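Local coordinates for protein alpha-amylase/trypsin inhibitor (Eleusine coracana, PDB 1B1U) that inhibits both trypsin and alpha-amylase and may protect ragi seeds against endogenous and foreign hydrolytic enzymes, at residues 6-12 / 54-59. Numbering follows the deposited sequence.
Sequences CIPGMAI and YCRCEA
C6 and C55 are joined by a disulfide that ties the loop before helix 19-29 to helix 53-64, and the contact illustrates how the small helical, disulfide-rich proteins of the cereal inhibitor family fasten a loop onto a helix. With no direct hydrogen bond between 6-12 and 54-59, the covalent link is backed by packing and one water. The bridge turns through a chi3 of -98°, close to the perpendicular twist that disulfides prefer.

Y54 roofs the bridge. With its CG between the backbone N and the carbonyl carbon (chi1 83°), the ring swings over the two sulfurs, which lie beneath the same face, offset toward the rim. The SG of C6 sits 3.8 Å from the ring centroid of Y54, over the face, in a sulfur-aromatic contact. Its direction from the centroid is 23° off the ring normal. At the far end of the ring, OH of Y54 comes within 3.9 Å of A11 CB. An alanine in place of Y54 would probably leave the disulfide without its aromatic lid and A11 CB without its neighbour at the phenol end.

On the other flank I12 reaches along the helix: CG1 lies against C55 CB, and CD1 continues past the C55 carbonyl oxygen to A59 CB, 3.8 Å away. E58 completes the grip. Its CG, anti to the backbone N, rests 3.8 Å from C6 CB, while the bend at chi2 brings the carboxylate round to a bridging water and to a salt bridge with R61. That water donates to both segments, at 2.6 Å from C6 O and 2.8 Å from E58 OE2.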
ATOM      1  N   CYS A   6     -12.284  -2.947   8.252  1.00 28.24           N
ATOM      2  CA  CYS A   6     -11.273  -3.008   7.204  1.00 24.50           C
ATOM      3  C   CYS A   6     -10.461  -4.279   7.372  1.00 23.16           C
ATOM      4  O   CYS A   6      -9.288  -4.239   7.759  1.00 20.25           O
ATOM      5  CB  CYS A   6     -10.367  -1.786   7.305  1.00 24.53           C
ATOM      6  SG  CYS A   6     -11.223  -0.251   6.836  1.00 23.30           S
ATOM      7  N   ILE A   7     -11.098  -5.403   7.061  1.00 22.13           N
ATOM      8  CA  ILE A   7     -10.474  -6.713   7.209  1.00 22.86           C
ATOM      9  C   ILE A   7     -10.392  -7.506   5.913  1.00 18.43           C
ATOM     10  O   ILE A   7     -11.365  -7.621   5.175  1.00 19.03           O
ATOM     11  CB  ILE A   7     -11.237  -7.552   8.275  1.00 22.81           C
ATOM     12  CG1 ILE A   7     -10.935  -6.998   9.664  1.00 24.38           C
ATOM     13  CG2 ILE A   7     -10.829  -9.019   8.214  1.00 25.18           C
ATOM     14  CD1 ILE A   7     -11.975  -7.345  10.694  1.00 27.67           C
ATOM     15  N   PRO A   8      -9.212  -8.068   5.623  1.00 17.47           N
ATOM     16  CA  PRO A   8      -9.028  -8.852   4.402  1.00 20.64           C
ATOM     17  C   PRO A   8     -10.123  -9.887   4.206  1.00 28.23           C
ATOM     18  O   PRO A   8     -10.246 -10.848   4.969  1.00 34.44           O
ATOM     19  CB  PRO A   8      -7.649  -9.476   4.581  1.00 16.52           C
ATOM     20  CG  PRO A   8      -6.932  -8.513   5.469  1.00 17.83           C
ATOM     21  CD  PRO A   8      -7.976  -7.985   6.416  1.00 16.04           C
ATOM     22  N   GLY A   9     -10.918  -9.669   3.168  1.00 32.15           N
ATOM     23  CA  GLY A   9     -12.023 -10.545   2.839  1.00 37.53           C
ATOM     24  C   GLY A   9     -12.846  -9.734   1.867  1.00 41.72           C
ATOM     25  O   GLY A   9     -12.715  -9.896   0.646  1.00 43.30           O
ATOM     26  N   MET A  10     -13.681  -8.843   2.400  1.00 40.63           N
ATOM     27  CA  MET A  10     -14.488  -7.978   1.548  1.00 41.47           C
ATOM     28  C   MET A  10     -13.957  -6.556   1.634  1.00 37.65           C
ATOM     29  O   MET A  10     -13.302  -6.086   0.708  1.00 42.64           O
ATOM     30  CB  MET A  10     -15.963  -8.014   1.949  1.00 44.25           C
ATOM     31  CG  MET A  10     -16.899  -8.400   0.792  1.00 48.03           C
ATOM     32  SD  MET A  10     -16.788  -7.344  -0.704  1.00 52.59           S
ATOM     33  CE  MET A  10     -15.915  -8.453  -1.878  1.00 43.39           C
ATOM     34  N   ALA A  11     -14.223  -5.877   2.743  1.00 32.84           N
ATOM     35  CA  ALA A  11     -13.752  -4.508   2.921  1.00 29.68           C
ATOM     36  C   ALA A  11     -12.353  -4.307   2.340  1.00 27.77           C
ATOM     37  O   ALA A  11     -12.067  -3.259   1.768  1.00 28.48           O
ATOM     38  CB  ALA A  11     -13.760  -4.144   4.393  1.00 35.69           C
ATOM     39  N   ILE A  12     -11.480  -5.301   2.504  1.00 22.44           N
ATOM     40  CA  ILE A  12     -10.125  -5.228   1.958  1.00 17.27           C
ATOM     41  C   ILE A  12      -9.764  -6.531   1.219  1.00 19.11           C
ATOM     42  O   ILE A  12      -9.858  -7.627   1.767  1.00 18.87           O
ATOM     43  CB  ILE A  12      -9.087  -4.910   3.063  1.00  8.56           C
ATOM     44  CG1 ILE A  12      -9.279  -3.477   3.530  1.00  3.88           C
ATOM     45  CG2 ILE A  12      -7.693  -5.033   2.529  1.00  5.52           C
ATOM     46  CD1 ILE A  12      -8.130  -2.918   4.244  1.00  2.00           C
ATOM     47  N   TYR A  54     -12.239   4.879   4.165  1.00 24.34           N
ATOM     48  CA  TYR A  54     -11.845   4.446   5.501  1.00 22.94           C
ATOM     49  C   TYR A  54     -10.937   3.213   5.612  1.00 20.44           C
ATOM     50  O   TYR A  54     -10.380   2.954   6.675  1.00 25.41           O
ATOM     51  CB  TYR A  54     -13.102   4.247   6.355  1.00 27.34           C
ATOM     52  CG  TYR A  54     -13.769   2.911   6.159  1.00 27.77           C
ATOM     53  CD1 TYR A  54     -14.165   2.488   4.889  1.00 28.81           C
ATOM     54  CD2 TYR A  54     -13.977   2.055   7.236  1.00 30.15           C
ATOM     55  CE1 TYR A  54     -14.745   1.246   4.697  1.00 28.74           C
ATOM     56  CE2 TYR A  54     -14.557   0.805   7.057  1.00 29.54           C
ATOM     57  CZ  TYR A  54     -14.935   0.404   5.788  1.00 30.70           C
ATOM     58  OH  TYR A  54     -15.463  -0.853   5.600  1.00 30.94           O
ATOM     59  N   CYS A  55     -10.774   2.453   4.538  1.00 19.11           N
ATOM     60  CA  CYS A  55      -9.903   1.287   4.599  1.00 17.77           C
ATOM     61  C   CYS A  55      -8.521   1.518   4.001  1.00 21.94           C
ATOM     62  O   CYS A  55      -7.567   0.810   4.338  1.00 22.92           O
ATOM     63  CB  CYS A  55     -10.564   0.106   3.904  1.00 24.38           C
ATOM     64  SG  CYS A  55     -11.837  -0.672   4.943  1.00 24.57           S
ATOM     65  N   ARG A  56      -8.423   2.519   3.128  1.00 19.75           N
ATOM     66  CA  ARG A  56      -7.180   2.879   2.446  1.00 16.00           C
ATOM     67  C   ARG A  56      -5.923   2.901   3.324  1.00  6.64           C
ATOM     68  O   ARG A  56      -4.957   2.225   3.018  1.00  8.65           O
ATOM     69  CB  ARG A  56      -7.352   4.244   1.738  1.00 15.28           C
ATOM     70  CG  ARG A  56      -7.726   4.131   0.260  1.00 14.08           C
ATOM     71  CD  ARG A  56      -8.396   5.398  -0.314  1.00  7.67           C
ATOM     72  NE  ARG A  56      -9.182   5.054  -1.495  1.00  9.96           N
ATOM     73  CZ  ARG A  56     -10.160   5.793  -2.015  1.00  6.48           C
ATOM     74  NH1 ARG A  56     -10.505   6.951  -1.469  1.00  6.16           N
ATOM     75  NH2 ARG A  56     -10.812   5.351  -3.079  1.00  4.80           N
ATOM     76  N   CYS A  57      -5.926   3.688   4.393  1.00 10.90           N
ATOM     77  CA  CYS A  57      -4.763   3.760   5.293  1.00 15.18           C
ATOM     78  C   CYS A  57      -4.420   2.391   5.927  1.00 18.33           C
ATOM     79  O   CYS A  57      -3.241   2.066   6.130  1.00 19.55           O
ATOM     80  CB  CYS A  57      -5.026   4.772   6.417  1.00 16.83           C
ATOM     81  SG  CYS A  57      -4.849   6.534   5.987  1.00 15.45           S
ATOM     82  N   GLU A  58      -5.449   1.605   6.253  1.00 13.93           N
ATOM     83  CA  GLU A  58      -5.252   0.283   6.857  1.00 13.11           C
ATOM     84  C   GLU A  58      -4.635  -0.646   5.833  1.00  9.24           C
ATOM     85  O   GLU A  58      -3.722  -1.405   6.145  1.00 10.51           O
ATOM     86  CB  GLU A  58      -6.598  -0.284   7.349  1.00 18.52           C
ATOM     87  CG  GLU A  58      -6.575  -1.728   7.890  1.00 17.29           C
ATOM     88  CD  GLU A  58      -5.478  -1.978   8.910  1.00 12.95           C
ATOM     89  OE1 GLU A  58      -5.105  -1.050   9.652  1.00 17.48           O
ATOM     90  OE2 GLU A  58      -4.987  -3.118   8.978  1.00 26.73           O
ATOM     91  N   ALA A  59      -5.146  -0.569   4.607  1.00  9.09           N
ATOM     92  CA  ALA A  59      -4.672  -1.371   3.481  1.00  8.46           C
ATOM     93  C   ALA A  59      -3.196  -1.111   3.185  1.00  9.61           C
ATOM     94  O   ALA A  59      -2.468  -2.010   2.740  1.00 11.52           O
ATOM     95  CB  ALA A  59      -5.504  -1.062   2.240  1.00  5.61           C
TER
HETATM   96  O   HOH W   1      -7.234  -4.845   9.260  1.00 14.61           O